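Local coordinates for protein glyoxalase 3 (Candida albicans, PDB 4LRU) that converts methylglyoxal to D-lactate in a single step without glutathione, detoxifying the methylglyoxal made by the cell's own metabolism, at residues T17-G22 against L174-I179; T25-V30 against F55-H60; D120-A125 against E146-P151. One frame throughout, in Å; residues are numbered along the deposited sequence.

Overall arrangement
Contacts 1 and 2 form one neighbourhood, with centres about 14 Å apart. Y19 and D21 of the 17-22 loop hydrogen-bond to D58 and H60, and F18 packs on T25. Both lie near the residues assigned to the active site, and both are partly buried. Contact 1, further out at about 20 Å from the centre of the chain, combines aromatic and aliphatic packing with water bridges. Contact 2 is closer in, at about 12 Å, and relies on direct backbone and carboxylate bonds around an aromatic cluster. Contact 3 stands apart, across the chain's centre from contact 2, and is buried; it joins helix 119-130 to a loop mainly through leucine, alanine and glutamine side chains.

Contact 1. Residues T17-G22 against L174-I179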
loop_
_atom_site.group_PDB
_atom_site.type_symbol
_atom_site.label_atom_id
_atom_site.label_comp_id
_atom_site.label_asym_id
_atom_site.label_seq_id
_atom_site.Cartn_x
_atom_site.Cartn_y
_atom_site.Cartn_z
ATOM N N THR A 17 -7.285 5.206 -17.560
ATOM C CA THR A 17 -6.998 6.618 -17.813
ATOM C C THR A 17 -7.566 7.498 -16.703
ATOM O O THR A 17 -8.735 7.382 -16.340
ATOM C CB THR A 17 -7.543 7.082 -19.181
ATOM O OG1 THR A 17 -8.964 6.893 -19.239
ATOM C CG2 THR A 17 -6.884 6.299 -20.304
ATOM N N PHE A 18 -6.722 8.380 -16.174
ATOM C CA PHE A 18 -6.976 9.038 -14.895
ATOM C C PHE A 18 -6.467 10.482 -14.900
ATOM O O PHE A 18 -7.187 11.412 -14.522
ATOM C CB PHE A 18 -6.293 8.248 -13.773
ATOM C CG PHE A 18 -6.399 8.884 -12.421
ATOM C CD1 PHE A 18 -7.598 8.883 -11.728
ATOM C CD2 PHE A 18 -5.287 9.453 -11.822
ATOM C CE1 PHE A 18 -7.684 9.443 -10.463
ATOM C CE2 PHE A 18 -5.365 10.007 -10.566
ATOM C CZ PHE A 18 -6.569 10.012 -9.884
ATOM N N TYR A 19 -5.226 10.666 -15.333
ATOM C CA TYR A 19 -4.592 11.990 -15.298
ATOM C C TYR A 19 -5.093 12.890 -16.434
ATOM O O TYR A 19 -5.537 12.406 -17.478
ATOM C CB TYR A 19 -3.076 11.834 -15.413
ATOM C CG TYR A 19 -2.471 11.064 -14.262
ATOM C CD1 TYR A 19 -2.363 11.640 -13.000
ATOM C CD2 TYR A 19 -2.056 9.745 -14.417
ATOM C CE1 TYR A 19 -1.812 10.951 -11.945
ATOM C CE2 TYR A 19 -1.515 9.043 -13.361
ATOM C CZ TYR A 19 -1.396 9.642 -12.127
ATOM O OH TYR A 19 -0.854 8.952 -11.059
ATOM N N SER A 20 -4.963 14.203 -16.240
ATOM C CA SER A 20 -5.302 15.179 -17.276
ATOM C C SER A 20 -4.559 14.966 -18.590
ATOM O O SER A 20 -5.061 15.326 -19.656
ATOM C CB SER A 20 -5.024 16.597 -16.764
ATOM O OG SER A 20 -5.830 16.876 -15.631
ATOM N N ASP A 21 -3.356 14.403 -18.526
ATOM C CA ASP A 21 -2.556 14.169 -19.736
ATOM C C ASP A 21 -2.986 12.890 -20.463
ATOM O O ASP A 21 -2.386 12.497 -21.468
ATOM C CB ASP A 21 -1.065 14.099 -19.383
ATOM C CG ASP A 21 -0.727 12.894 -18.535
ATOM O OD1 ASP A 21 -1.644 12.092 -18.261
ATOM O OD2 ASP A 21 0.451 12.744 -18.142
ATOM N N GLY A 22 -4.009 12.222 -19.930
ATOM C CA GLY A 22 -4.583 11.051 -20.580
ATOM C C GLY A 22 -3.923 9.746 -20.172
ATOM O O GLY A 22 -4.318 8.682 -20.640
ATOM N N LEU A 174 -0.084 17.155 -8.480
ATOM C CA LEU A 174 -0.273 16.150 -9.528
ATOM C C LEU A 174 -1.488 16.432 -10.407
ATOM O O LEU A 174 -1.738 15.724 -11.393
ATOM C CB LEU A 174 -0.381 14.759 -8.913
ATOM C CG LEU A 174 0.896 14.262 -8.232
ATOM C CD1 LEU A 174 0.662 12.884 -7.632
ATOM C CD2 LEU A 174 2.072 14.247 -9.206
ATOM N N GLY A 175 -2.240 17.463 -10.049
ATOM C CA GLY A 175 -3.376 17.906 -10.834
ATOM C C GLY A 175 -4.577 16.977 -10.766
ATOM O O GLY A 175 -5.370 16.922 -11.711
ATOM N N VAL A 176 -4.736 16.271 -9.648
ATOM C CA VAL A 176 -5.858 15.332 -9.511
ATOM C C VAL A 176 -6.873 15.666 -8.412
ATOM O O VAL A 176 -7.811 14.906 -8.161
ATOM C CB VAL A 176 -5.341 13.902 -9.303
ATOM C CG1 VAL A 176 -4.414 13.526 -10.450
ATOM C CG2 VAL A 176 -4.636 13.781 -7.963
ATOM N N THR A 177 -6.719 16.810 -7.759
ATOM C CA THR A 177 -7.654 17.181 -6.714
ATOM C C THR A 177 -9.116 17.235 -7.195
ATOM O O THR A 177 -10.002 16.701 -6.536
ATOM C CB THR A 177 -7.285 18.546 -6.115
ATOM O OG1 THR A 177 -5.928 18.491 -5.640
ATOM C CG2 THR A 177 -8.213 18.890 -4.970
ATOM N N ASP A 178 -9.369 17.870 -8.332
ATOM C CA ASP A 178 -10.751 18.032 -8.800
ATOM C C ASP A 178 -11.329 16.688 -9.232
ATOM O O ASP A 178 -12.496 16.384 -8.960
ATOM C CB ASP A 178 -10.817 19.006 -9.975
ATOM C CG ASP A 178 -10.384 20.399 -9.601
ATOM O OD1 ASP A 178 -10.470 20.748 -8.398
ATOM O OD2 ASP A 178 -9.973 21.147 -10.515
ATOM N N ILE A 179 -10.500 15.898 -9.901
ATOM C CA ILE A 179 -10.852 14.524 -10.262
ATOM C C ILE A 179 -11.305 13.747 -9.033
ATOM O O ILE A 179 -12.342 13.085 -9.050
ATOM C CB ILE A 179 -9.672 13.810 -10.949
ATOM C CG1 ILE A 179 -9.472 14.379 -12.359
ATOM C CG2 ILE A 179 -9.909 12.307 -11.009
ATOM C CD1 ILE A 179 -8.103 14.118 -12.947
HETATM O O HOH W 1 -3.802 15.242 -13.768
HETATM O O HOH W 2 -4.750 18.591 -14.202
#
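The F18 ring packs against V176 and I179, with its CE2 3.6 Å from V176 CG1 and its CE1 3.7 Å from I179 CG2. Beside it stands the Y19 ring. F18 CD2 lies over the centre of one Y19 face, 3.7 Å above the plane, while Y19 CE1 sits in plane at the F18 edge. The other Y19 face is stacked by H60, and a water lies at the Y19 edge. With CG of F18 anti to the backbone N (chi1 176°), the phenyl ring reaches across to the branched side chains that follow G175. V176 CG1 serves both aromatics, being also 3.8 Å from Y19 CD1, a double role that suits a compact beta-branched residue.

Glycine fits position 175, where positive phi closes the preceding helix in a Schellman motif. No direct hydrogen bond crosses the contact. Instead, one water accepts from S20 N at 2.9 Å and donates to L174 O. A second water lies between S20 OG and G175 O, though its distance to OG is suspiciously short. V176 also touches E171, assigned to the active site, so the apolar, aromatic part of the contact borders that residue. The water bridges mark a separate, hydrated side at the end of helix 168-173, where solvent serves backbone groups that the two segments do not bond directly.

Contact 2. Residues T25-V30 against F55-H60; sequences TGVFVV and FGWDDH
W57 is held between F55 and V29: F55 CE2 sits 3.6 Å above one face, offset toward the rim, and V29 CG2 comes in from the opposite side, 3.6 Å from W57 CE3. V27 fits its two methyls to two aromatics, CG1 lying 3.7 Å from W57 CZ3 and CG2 3.9 Å from F55 CD2; a short branched residue does this well. V27 O lies in plane at the edge of the indole. The backbones are joined by a single bridge, V27 N to G56 O and D58 N to V27 O, each 2.8 Å and nearly straight. Glycine suits position 26 because G26 CA packs 3.4 Å from G56 O in a CA-H...O contact.

D58 extends with CG anti to its N (chi1 -178°), carrying OD2 to T25 OG1 at 2.7 Å. This hydroxyl approaches on the anti side, 29° out of the carboxylate plane. The Y19 hydroxyl, OH, also bonds to OD2, while OD1 accepts H60 N in an Asx turn that fixes the carboxylate's rotation. The three bonds would be expected to stabilise its charged form; those from T25 and Y19 join the loop before helix 29-42 to the loop after strand 45-50. F28 and T25 place this junction near C139 and H140, both assigned to the active site.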
loop_
_atom_site.group_PDB
_atom_site.type_symbol
_atom_site.label_atom_id
_atom_site.label_comp_id
_atom_site.label_asym_id
_atom_site.label_seq_id
_atom_site.Cartn_x
_atom_site.Cartn_y
_atom_site.Cartn_z
ATOM N N THR A 25 -3.619 5.589 -14.303
ATOM C CA THR A 25 -3.139 5.163 -13.005
ATOM C C THR A 25 -3.224 3.651 -12.862
ATOM O O THR A 25 -3.686 2.942 -13.775
ATOM C CB THR A 25 -3.866 5.877 -11.842
ATOM O OG1 THR A 25 -3.127 5.684 -10.623
ATOM C CG2 THR A 25 -5.273 5.351 -11.649
ATOM N N GLY A 26 -2.766 3.183 -11.710
ATOM C CA GLY A 26 -2.571 1.772 -11.419
ATOM C C GLY A 26 -1.563 1.670 -10.303
ATOM O O GLY A 26 -1.533 2.527 -9.424
ATOM N N VAL A 27 -0.747 0.626 -10.331
ATOM C CA VAL A 27 0.237 0.359 -9.276
ATOM C C VAL A 27 1.470 1.233 -9.507
ATOM O O VAL A 27 2.031 1.242 -10.593
ATOM C CB VAL A 27 0.642 -1.120 -9.299
ATOM C CG1 VAL A 27 1.737 -1.413 -8.265
ATOM C CG2 VAL A 27 -0.583 -1.999 -9.076
ATOM N N PHE A 28 1.875 1.973 -8.476
ATOM C CA PHE A 28 3.081 2.793 -8.563
ATOM C C PHE A 28 4.283 1.906 -8.329
ATOM O O PHE A 28 4.468 1.411 -7.228
ATOM C CB PHE A 28 3.053 3.910 -7.525
ATOM C CG PHE A 28 3.910 5.077 -7.896
ATOM C CD1 PHE A 28 5.274 5.054 -7.674
ATOM C CD2 PHE A 28 3.360 6.196 -8.520
ATOM C CE1 PHE A 28 6.072 6.111 -8.068
ATOM C CE2 PHE A 28 4.152 7.259 -8.908
ATOM C CZ PHE A 28 5.509 7.221 -8.675
ATOM N N VAL A 29 5.071 1.666 -9.370
ATOM C CA VAL A 29 6.015 0.539 -9.392
ATOM C C VAL A 29 6.803 0.402 -8.092
ATOM O O VAL A 29 6.784 -0.649 -7.477
ATOM C CB VAL A 29 6.984 0.622 -10.569
ATOM C CG1 VAL A 29 8.026 -0.486 -10.489
ATOM C CG2 VAL A 29 6.225 0.506 -11.886
ATOM N N VAL A 30 7.535 1.436 -7.693
ATOM C CA VAL A 30 8.445 1.252 -6.562
ATOM C C VAL A 30 7.742 1.058 -5.223
ATOM O O VAL A 30 8.350 0.575 -4.284
ATOM C CB VAL A 30 9.504 2.365 -6.428
ATOM C CG1 VAL A 30 10.504 2.288 -7.577
ATOM C CG2 VAL A 30 8.856 3.734 -6.345
ATOM N N PHE A 55 -3.905 -6.343 -12.560
ATOM C CA PHE A 55 -3.378 -5.023 -12.250
ATOM C C PHE A 55 -2.727 -4.438 -13.499
ATOM O O PHE A 55 -2.468 -5.143 -14.488
ATOM C CB PHE A 55 -2.347 -5.093 -11.114
ATOM C CG PHE A 55 -1.006 -5.567 -11.566
ATOM C CD1 PHE A 55 -0.758 -6.918 -11.697
ATOM C CD2 PHE A 55 -0.003 -4.666 -11.876
ATOM C CE1 PHE A 55 0.469 -7.371 -12.161
ATOM C CE2 PHE A 55 1.233 -5.112 -12.314
ATOM C CZ PHE A 55 1.463 -6.467 -12.463
ATOM N N GLY A 56 -2.463 -3.136 -13.450
ATOM C CA GLY A 56 -1.572 -2.490 -14.408
ATOM C C GLY A 56 -0.763 -1.407 -13.729
ATOM O O GLY A 56 -1.075 -1.002 -12.610
ATOM N N TRP A 57 0.324 -0.994 -14.374
ATOM C CA TRP A 57 1.201 0.003 -13.778
ATOM C C TRP A 57 0.625 1.395 -13.949
ATOM O O TRP A 57 0.033 1.713 -14.978
ATOM C CB TRP A 57 2.596 -0.038 -14.415
ATOM C CG TRP A 57 3.292 -1.348 -14.317
ATOM C CD1 TRP A 57 3.716 -2.118 -15.351
ATOM C CD2 TRP A 57 3.666 -2.039 -13.121
ATOM N NE1 TRP A 57 4.323 -3.260 -14.879
ATOM C CE2 TRP A 57 4.298 -3.239 -13.513
ATOM C CE3 TRP A 57 3.502 -1.779 -11.758
ATOM C CZ2 TRP A 57 4.795 -4.158 -12.587
ATOM C CZ3 TRP A 57 3.997 -2.694 -10.843
ATOM C CH2 TRP A 57 4.639 -3.868 -11.264
ATOM N N ASP A 58 0.858 2.242 -12.956
ATOM C CA ASP A 58 0.620 3.673 -13.112
ATOM C C ASP A 58 1.643 4.227 -14.111
ATOM O O ASP A 58 2.840 4.047 -13.929
ATOM C CB ASP A 58 0.718 4.381 -11.762
ATOM C CG ASP A 58 0.423 5.867 -11.858
ATOM O OD1 ASP A 58 1.160 6.559 -12.582
ATOM O OD2 ASP A 58 -0.518 6.345 -11.165
ATOM N N ASP A 59 1.184 4.841 -15.197
ATOM C CA ASP A 59 2.081 5.261 -16.290
ATOM C C ASP A 59 3.115 6.292 -15.800
ATOM O O ASP A 59 4.234 6.368 -16.319
ATOM C CB ASP A 59 1.288 5.885 -17.457
ATOM C CG ASP A 59 0.483 4.865 -18.267
ATOM O OD1 ASP A 59 0.832 3.665 -18.283
ATOM O OD2 ASP A 59 -0.500 5.285 -18.925
ATOM N N HIS A 60 2.739 7.095 -14.816
ATOM C CA HIS A 60 3.658 8.099 -14.288
ATOM C C HIS A 60 4.801 7.470 -13.473
ATOM O O HIS A 60 5.856 8.094 -13.299
ATOM C CB HIS A 60 2.896 9.151 -13.479
ATOM C CG HIS A 60 2.117 10.103 -14.335
ATOM N ND1 HIS A 60 1.306 11.088 -13.810
ATOM C CD2 HIS A 60 1.958 10.159 -15.673
ATOM C CE1 HIS A 60 0.730 11.748 -14.797
ATOM N NE2 HIS A 60 1.110 11.206 -15.939
#

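Contact 3. Residues D120-A125 against E146-P151; sequences DLQKIA and ENLNDP
Q122 leaves its helix with CG anti to the carbonyl carbon (chi1 -75°) and runs on extended (chi2 180°), which carries its amide past L148 to E146. L148 in turn sets CG anti to its own N (chi1 -173°), bringing its methyls up to the helix. The two side chains slide alongside each other in opposite directions, so that L148 CD1 rests 3.7 Å from Q122 CB, while the far end of the glutamine reaches the backbone two residues before the leucine. There Q122 NE2 gives a weak, bent bond to E146 O, 3.0 Å long with an angle of 127° at the hydrogen. Its stronger acceptor is I144 O, so one amide nitrogen serves two backbone carbonyls two residues apart, a task that a long neutral donor suits. A125 adds a loose contact, its CB 4.4 Å from L148 CD2.

N147 takes a left-handed backbone conformation, which asparagine tolerates well, and its amide is held by P116 and K194; K194 also pairs with E146 in a salt bridge.

Helix 119-130 is the crossover of a beta-alpha-beta unit between strands 102-105 and 134-138. L121 and I124 pack on strand 6-10 of the main sheet, whereas Q122 points to, and A125 borders, the loop leading into the small hairpin of strands 149-150 and 155-156, with helix 188-195 beside E146.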
loop_
_atom_site.group_PDB
_atom_site.type_symbol
_atom_site.label_atom_id
_atom_site.label_comp_id
_atom_site.label_asym_id
_atom_site.label_seq_id
_atom_site.Cartn_x
_atom_site.Cartn_y
_atom_site.Cartn_z
ATOM N N ASP A 120 -12.000 -8.720 0.343
ATOM C CA ASP A 120 -11.093 -9.860 0.544
ATOM C C ASP A 120 -9.705 -9.419 1.042
ATOM O O ASP A 120 -9.187 -9.970 2.036
ATOM C CB ASP A 120 -10.961 -10.677 -0.740
ATOM C CG ASP A 120 -12.247 -11.402 -1.106
ATOM O OD1 ASP A 120 -12.841 -12.032 -0.198
ATOM O OD2 ASP A 120 -12.634 -11.379 -2.302
ATOM N N LEU A 121 -9.096 -8.441 0.375
ATOM C CA LEU A 121 -7.851 -7.852 0.888
ATOM C C LEU A 121 -8.055 -7.320 2.302
ATOM O O LEU A 121 -7.193 -7.503 3.178
ATOM C CB LEU A 121 -7.382 -6.706 -0.018
ATOM C CG LEU A 121 -6.754 -7.152 -1.333
ATOM C CD1 LEU A 121 -6.435 -5.962 -2.205
ATOM C CD2 LEU A 121 -5.491 -7.963 -1.060
ATOM N N GLN A 122 -9.181 -6.646 2.529
ATOM C CA GLN A 122 -9.461 -6.095 3.850
ATOM C C GLN A 122 -9.539 -7.187 4.911
ATOM O O GLN A 122 -9.091 -6.985 6.056
ATOM C CB GLN A 122 -10.733 -5.252 3.824
ATOM C CG GLN A 122 -10.536 -3.901 3.147
ATOM C CD GLN A 122 -11.799 -3.077 3.122
ATOM O OE1 GLN A 122 -12.896 -3.622 2.971
ATOM N NE2 GLN A 122 -11.670 -1.771 3.305
ATOM N N LYS A 123 -10.114 -8.331 4.542
ATOM C CA LYS A 123 -10.229 -9.462 5.453
ATOM C C LYS A 123 -8.843 -10.020 5.785
ATOM O O LYS A 123 -8.576 -10.394 6.921
ATOM C CB LYS A 123 -11.121 -10.559 4.853
ATOM C CG LYS A 123 -11.262 -11.802 5.723
ATOM C CD LYS A 123 -12.027 -11.483 6.997
ATOM C CE LYS A 123 -12.324 -12.725 7.823
ATOM N NZ LYS A 123 -12.856 -12.386 9.178
ATOM N N ILE A 124 -7.947 -10.041 4.802
ATOM C CA ILE A 124 -6.555 -10.429 5.090
ATOM C C ILE A 124 -5.926 -9.435 6.079
ATOM O O ILE A 124 -5.322 -9.840 7.085
ATOM C CB ILE A 124 -5.690 -10.575 3.827
ATOM C CG1 ILE A 124 -6.331 -11.584 2.873
ATOM C CG2 ILE A 124 -4.261 -10.966 4.230
ATOM C CD1 ILE A 124 -5.614 -11.759 1.547
ATOM N N ALA A 125 -6.137 -8.146 5.850
ATOM C CA ALA A 125 -5.631 -7.121 6.771
ATOM C C ALA A 125 -6.133 -7.313 8.202
ATOM O O ALA A 125 -5.350 -7.254 9.157
ATOM C CB ALA A 125 -5.998 -5.740 6.276
ATOM N N GLU A 146 -10.343 2.479 4.833
ATOM C CA GLU A 146 -11.639 3.091 4.655
ATOM C C GLU A 146 -12.719 2.000 4.676
ATOM O O GLU A 146 -12.585 0.971 4.020
ATOM C CB GLU A 146 -11.676 3.886 3.339
ATOM C CG GLU A 146 -12.945 4.697 3.179
ATOM C CD GLU A 146 -13.007 5.495 1.890
ATOM O OE1 GLU A 146 -11.943 5.830 1.349
ATOM O OE2 GLU A 146 -14.139 5.796 1.437
ATOM N N ASN A 147 -13.759 2.228 5.467
ATOM C CA ASN A 147 -14.836 1.249 5.681
ATOM C C ASN A 147 -14.404 -0.018 6.400
ATOM O O ASN A 147 -15.118 -1.026 6.363
ATOM C CB ASN A 147 -15.505 0.848 4.362
ATOM C CG ASN A 147 -15.921 2.039 3.533
ATOM O OD1 ASN A 147 -16.555 2.967 4.037
ATOM N ND2 ASN A 147 -15.586 2.011 2.243
ATOM N N LEU A 148 -13.262 0.006 7.076
ATOM C CA LEU A 148 -12.729 -1.230 7.649
ATOM C C LEU A 148 -12.908 -1.279 9.157
ATOM O O LEU A 148 -12.215 -0.580 9.903
ATOM C CB LEU A 148 -11.263 -1.416 7.302
ATOM C CG LEU A 148 -10.666 -2.758 7.710
ATOM C CD1 LEU A 148 -11.503 -3.910 7.161
ATOM C CD2 LEU A 148 -9.230 -2.849 7.250
ATOM N N ASN A 149 -13.827 -2.118 9.611
ATOM C CA ASN A 149 -13.982 -2.305 11.042
ATOM C C ASN A 149 -13.064 -3.438 11.508
ATOM O O ASN A 149 -12.770 -4.372 10.753
ATOM C CB ASN A 149 -15.445 -2.544 11.384
ATOM C CG ASN A 149 -16.215 -1.238 11.549
ATOM O OD1 ASN A 149 -15.720 -0.162 11.209
ATOM N ND2 ASN A 149 -17.429 -1.333 12.049
ATOM N N ASP A 150 -12.558 -3.311 12.721
ATOM C CA ASP A 150 -11.774 -4.378 13.352
ATOM C C ASP A 150 -12.756 -5.308 14.066
ATOM O O ASP A 150 -13.527 -4.869 14.908
ATOM C CB ASP A 150 -10.807 -3.751 14.360
ATOM C CG ASP A 150 -9.876 -4.766 15.007
ATOM O OD1 ASP A 150 -10.082 -5.988 14.840
ATOM O OD2 ASP A 150 -8.934 -4.308 15.693
ATOM N N PRO A 151 -12.781 -6.597 13.697
ATOM C CA PRO A 151 -13.755 -7.488 14.319
ATOM C C PRO A 151 -13.636 -7.548 15.837
ATOM O O PRO A 151 -14.619 -7.802 16.524
ATOM C CB PRO A 151 -13.425 -8.849 13.701
ATOM C CG PRO A 151 -12.882 -8.504 12.353
ATOM C CD PRO A 151 -12.138 -7.211 12.523
#